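Local coordinates for beta-2-microglobulin (Ctenopharyngodon idella, PDB 5H5Z), which pairs with the heavy chain of an MHC class I molecule as its light chain, probably supporting peptide presentation in this bony fish, at residues I36-L41 against A50-L55; S80-V83 against D88-T91. The protein carries 1 engineered substitution. All coordinates share one frame; numbering follows the deposited sequence.

Both contacts share one sheet of the immunoglobulin domain, in which strands 36-42 and 79-85 are neighbours joined by probable backbone hydrogen bonds, Leu41 with Ser80 and Glu39 with Arg82. Contact 1 leaves that sheet and reaches strand 51-57 at the edge of the other one, and is made by side chains and by two waters that join Gln52 to the backbone of strand 36-42. Contact 2 stays within the sheet as a hairpin bound through its backbone. Each is partly buried: Ile38 and Leu40 in contact 1 and Cys81 and Val83 in contact 2 belong to the interior, where Ile38 packs on Cys81 and Ile36 on Val83, whereas Asn89, Lys90 and Thr91 form an exposed margin.

Contact 1 of 2, residues I36-L41 against A50-L55; sequences ISIELL and AQQTDL
Gln52 reaches across from strand 51-57 to Ile36 and Ile38 on strand 36-42, and two waters complete the bridge. Its CG is anti to the backbone N (chi1 -172°) and the chain beyond is extended, which spends the full length of the residue on crossing the gap. CB and CG carry the chain outward, CD passes the isoleucine without close contact, and at the tip the amide divides. NE2 lies against the branch point of the isoleucine, 4.1 Å from Ile38 CB, and gives a hydrogen to water 2 at 2.7 Å. The same water accepts a second bond from Ile38 N, 3.0 Å away, and is therefore held between two N-H donors. On the other side of the amide, OE1 receives a bond from water 1 at 3.0 Å, and this water also donates to Ile36 O at 2.9 Å. Both ends of the amide are thus tied through water to the backbone of the facing strand, which should limit its rotation about the CG-CD bond. Lys67 of the adjoining strand 63-71 packs on the Gln52 side chain, and its NZ donates a hydrogen bond to Ile38 O.

Farther along, the contact becomes apolar: Leu40 directs its CD1 methyl at Ala50 CB, 4.3 Å away, while the leucine also packs on Cys26 and Val69. Past Gln52 the chain runs on to the MHC class I chain, where Asp54 packs on Tyr34 of that chain. The contact joins the two sheets of the immunoglobulin C1-set beta-sandwich, strand 36-42 of one to strand 51-57 at the edge of the other.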
loop_
_atom_site.group_PDB
_atom_site.type_symbol
_atom_site.label_atom_id
_atom_site.label_comp_id
_atom_site.label_asym_id
_atom_site.label_seq_id
_atom_site.Cartn_x
_atom_site.Cartn_y
_atom_site.Cartn_z
ATOM N N ILE B 36 14.304 2.859 6.311
ATOM C CA ILE B 36 13.949 1.696 7.126
ATOM C C ILE B 36 14.702 0.448 6.654
ATOM O O ILE B 36 15.107 0.355 5.490
ATOM C CB ILE B 36 12.414 1.463 7.113
ATOM C CG1 ILE B 36 11.970 0.586 8.293
ATOM C CG2 ILE B 36 11.946 0.900 5.770
ATOM C CD1 ILE B 36 10.526 0.801 8.699
ATOM N N SER B 37 14.897 -0.492 7.577
ATOM C CA SER B 37 15.476 -1.794 7.282
ATOM C C SER B 37 14.449 -2.869 7.614
ATOM O O SER B 37 13.933 -2.914 8.740
ATOM C CB SER B 37 16.744 -2.011 8.119
ATOM O OG SER B 37 17.293 -3.301 7.906
ATOM N N ILE B 38 14.144 -3.722 6.637
ATOM C CA ILE B 38 13.253 -4.863 6.859
ATOM C C ILE B 38 13.953 -6.138 6.399
ATOM O O ILE B 38 14.470 -6.199 5.281
ATOM C CB ILE B 38 11.904 -4.716 6.109
ATOM C CG1 ILE B 38 11.223 -3.379 6.435
ATOM C CG2 ILE B 38 10.981 -5.888 6.439
ATOM C CD1 ILE B 38 10.152 -2.973 5.442
ATOM N N GLU B 39 13.982 -7.148 7.268
ATOM C CA GLU B 39 14.596 -8.429 6.940
ATOM C C GLU B 39 13.708 -9.571 7.403
ATOM O O GLU B 39 13.155 -9.521 8.498
ATOM C CB GLU B 39 15.985 -8.554 7.579
ATOM C CG GLU B 39 17.046 -7.592 7.045
ATOM C CD GLU B 39 17.406 -7.804 5.578
ATOM O OE1 GLU B 39 16.957 -8.796 4.965
ATOM O OE2 GLU B 39 18.153 -6.967 5.031
ATOM N N LEU B 40 13.551 -10.588 6.560
ATOM C CA LEU B 40 12.844 -11.802 6.970
ATOM C C LEU B 40 13.863 -12.816 7.478
ATOM O O LEU B 40 14.940 -12.964 6.891
ATOM C CB LEU B 40 12.018 -12.378 5.815
ATOM C CG LEU B 40 10.914 -11.481 5.240
ATOM C CD1 LEU B 40 10.300 -12.102 3.995
ATOM C CD2 LEU B 40 9.831 -11.202 6.272
ATOM N N LEU B 41 13.529 -13.507 8.565
ATOM C CA LEU B 41 14.464 -14.428 9.206
ATOM C C LEU B 41 13.923 -15.846 9.346
ATOM O O LEU B 41 12.741 -16.046 9.643
ATOM C CB LEU B 41 14.865 -13.915 10.595
ATOM C CG LEU B 41 15.169 -12.426 10.799
ATOM C CD1 LEU B 41 15.423 -12.149 12.272
ATOM C CD2 LEU B 41 16.340 -11.944 9.950
ATOM N N ALA B 50 14.740 -12.299 -0.622
ATOM C CA ALA B 50 13.472 -11.688 -0.231
ATOM C C ALA B 50 13.200 -10.500 -1.147
ATOM O O ALA B 50 14.129 -9.812 -1.561
ATOM C CB ALA B 50 13.507 -11.251 1.223
ATOM N N GLN B 51 11.928 -10.280 -1.467
ATOM C CA GLN B 51 11.515 -9.209 -2.375
ATOM C C GLN B 51 10.828 -8.087 -1.610
ATOM O O GLN B 51 9.956 -8.343 -0.780
ATOM C CB GLN B 51 10.560 -9.753 -3.444
ATOM C CG GLN B 51 11.191 -10.742 -4.419
ATOM C CD GLN B 51 11.173 -12.184 -3.933
ATOM O OE1 GLN B 51 10.636 -12.502 -2.871
ATOM N NE2 GLN B 51 11.764 -13.070 -4.722
ATOM N N GLN B 52 11.214 -6.846 -1.902
ATOM C CA GLN B 52 10.625 -5.683 -1.243
ATOM C C GLN B 52 9.977 -4.740 -2.251
ATOM O O GLN B 52 10.559 -4.441 -3.297
ATOM C CB GLN B 52 11.682 -4.942 -0.416
ATOM C CG GLN B 52 11.133 -3.825 0.465
ATOM C CD GLN B 52 12.197 -3.189 1.342
ATOM O OE1 GLN B 52 12.455 -1.987 1.252
ATOM N NE2 GLN B 52 12.824 -3.993 2.193
ATOM N N THR B 53 8.771 -4.282 -1.925
ATOM C CA THR B 53 8.038 -3.331 -2.759
ATOM C C THR B 53 8.724 -1.968 -2.770
ATOM O O THR B 53 9.489 -1.638 -1.864
ATOM C CB THR B 53 6.571 -3.164 -2.302
ATOM O OG1 THR B 53 6.527 -2.722 -0.937
ATOM C CG2 THR B 53 5.809 -4.482 -2.442
ATOM N N ASP B 54 8.448 -1.188 -3.809
ATOM C CA ASP B 54 9.012 0.148 -3.960
ATOM C C ASP B 54 8.328 1.123 -3.021
ATOM O O ASP B 54 7.132 1.001 -2.745
ATOM C CB ASP B 54 8.854 0.628 -5.400
ATOM C CG ASP B 54 9.665 -0.197 -6.384
ATOM O OD1 ASP B 54 10.735 -0.719 -6.004
ATOM O OD2 ASP B 54 9.235 -0.315 -7.546
ATOM N N LEU B 55 9.095 2.095 -2.544
ATOM C CA LEU B 55 8.619 3.033 -1.534
ATOM C C LEU B 55 7.392 3.817 -1.998
ATOM O O LEU B 55 7.433 4.530 -2.998
ATOM C CB LEU B 55 9.745 3.985 -1.115
ATOM C CG LEU B 55 9.511 4.886 0.101
ATOM C CD1 LEU B 55 9.507 4.095 1.405
ATOM C CD2 LEU B 55 10.569 5.977 0.121
HETATM O O HOH W 1 14.519 -0.472 2.806
HETATM O O HOH W 2 14.852 -3.296 3.791
#

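Contact 2 of 2, residues S80-V83 against D88-T91; sequences SCRV and DNKT
Lys90 O is gripped by two groups of the opposing strand: Val83 N donates to it at 2.7 Å, with 161° at the hydrogen, and Arg82 CA adds a CA-H...O contact at 3.2 Å. These belong to an antiparallel beta hairpin, strands 79-85 and 88-93, at one edge of an immunoglobulin sheet. The return bond, Lys90 N to Val83 O, spans 2.9 Å and is straighter, making Val83 and Lys90 a hydrogen-bonded pair; Arg82 and Thr91 form the adjacent non-hydrogen-bonded pair.

On the face carrying these last two, Arg82 holds CG anti to its own N (chi1 178°), laying its aliphatic shaft beside Thr91, the two side chains pointing the same way. CG and CD both rest against the amide oxygen of Asn89, OD1 being 3.5 Å from Arg82 CD, and the guanidinium and amide planes stand 76° apart. Replacing this arginine with a glycine would probably strip the cover from Asn89 OD1 and Thr91 OG1 and leave the asparagine amide freer to turn.

The other face looks inward: Val83 packs on Ile8 of strand 7-12, and Cys81 forms the disulfide with Cys26 that links the two sheets of the sandwich. Beyond the Arg82-Thr91 pair, the Thr91 methyl CG2 settles against the serine side chain, 3.7 Å from Ser80 OG.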
loop_
_atom_site.group_PDB
_atom_site.type_symbol
_atom_site.label_atom_id
_atom_site.label_comp_id
_atom_site.label_asym_id
_atom_site.label_seq_id
_atom_site.Cartn_x
_atom_site.Cartn_y
_atom_site.Cartn_z
ATOM N N SER B 80 10.440 -14.952 11.326
ATOM C CA SER B 80 10.223 -13.639 11.920
ATOM C C SER B 80 10.582 -12.515 10.957
ATOM O O SER B 80 11.222 -12.738 9.919
ATOM C CB SER B 80 10.994 -13.498 13.246
ATOM O OG SER B 80 12.391 -13.629 13.059
ATOM N N CYS B 81 10.137 -11.311 11.295
ATOM C CA CYS B 81 10.456 -10.125 10.521
ATOM C C CYS B 81 11.102 -9.124 11.464
ATOM O O CYS B 81 10.523 -8.775 12.501
ATOM C CB CYS B 81 9.187 -9.548 9.885
ATOM S SG CYS B 81 9.415 -8.021 8.947
ATOM N N ARG B 82 12.315 -8.698 11.115
ATOM C CA ARG B 82 13.053 -7.718 11.902
ATOM C C ARG B 82 13.059 -6.371 11.201
ATOM O O ARG B 82 13.518 -6.246 10.060
ATOM C CB ARG B 82 14.485 -8.184 12.180
ATOM C CG ARG B 82 15.325 -7.172 12.956
ATOM C CD ARG B 82 16.579 -7.799 13.536
ATOM N NE ARG B 82 17.472 -8.319 12.504
ATOM C CZ ARG B 82 18.229 -9.406 12.637
ATOM N NH1 ARG B 82 18.204 -10.118 13.760
ATOM N NH2 ARG B 82 19.010 -9.793 11.636
ATOM N N VAL B 83 12.534 -5.369 11.896
ATOM C CA VAL B 83 12.404 -4.026 11.344
ATOM C C VAL B 83 13.232 -3.028 12.155
ATOM O O VAL B 83 13.131 -2.975 13.386
ATOM C CB VAL B 83 10.925 -3.584 11.297
ATOM C CG1 VAL B 83 10.788 -2.193 10.696
ATOM C CG2 VAL B 83 10.081 -4.585 10.513
ATOM N N ASP B 88 15.251 2.249 16.516
ATOM C CA ASP B 88 14.453 1.145 17.036
ATOM C C ASP B 88 14.793 -0.164 16.331
ATOM O O ASP B 88 15.200 -0.167 15.177
ATOM C CB ASP B 88 12.956 1.446 16.905
ATOM C CG ASP B 88 12.548 2.731 17.612
ATOM O OD1 ASP B 88 13.150 3.070 18.646
ATOM O OD2 ASP B 88 11.616 3.407 17.134
ATOM N N ASN B 89 14.624 -1.277 17.034
ATOM C CA ASN B 89 14.916 -2.591 16.473
ATOM C C ASN B 89 13.870 -3.578 16.963
ATOM O O ASN B 89 13.931 -4.029 18.096
ATOM C CB ASN B 89 16.336 -3.032 16.873
ATOM C CG ASN B 89 16.712 -4.412 16.343
ATOM O OD1 ASN B 89 15.954 -5.055 15.617
ATOM N ND2 ASN B 89 17.903 -4.871 16.711
ATOM N N LYS B 90 12.903 -3.899 16.108
ATOM C CA LYS B 90 11.822 -4.803 16.500
ATOM C C LYS B 90 11.851 -6.100 15.700
ATOM O O LYS B 90 12.183 -6.097 14.517
ATOM C CB LYS B 90 10.459 -4.118 16.360
ATOM C CG LYS B 90 10.359 -2.777 17.072
ATOM C CD LYS B 90 8.949 -2.514 17.579
ATOM C CE LYS B 90 8.805 -1.113 18.160
ATOM N NZ LYS B 90 9.834 -0.757 19.181
ATOM N N THR B 91 11.515 -7.201 16.364
ATOM C CA THR B 91 11.396 -8.498 15.704
ATOM C C THR B 91 10.037 -9.096 16.032
ATOM O O THR B 91 9.696 -9.263 17.200
ATOM C CB THR B 91 12.526 -9.458 16.132
ATOM O OG1 THR B 91 13.785 -8.908 15.741
ATOM C CG2 THR B 91 12.363 -10.836 15.482
#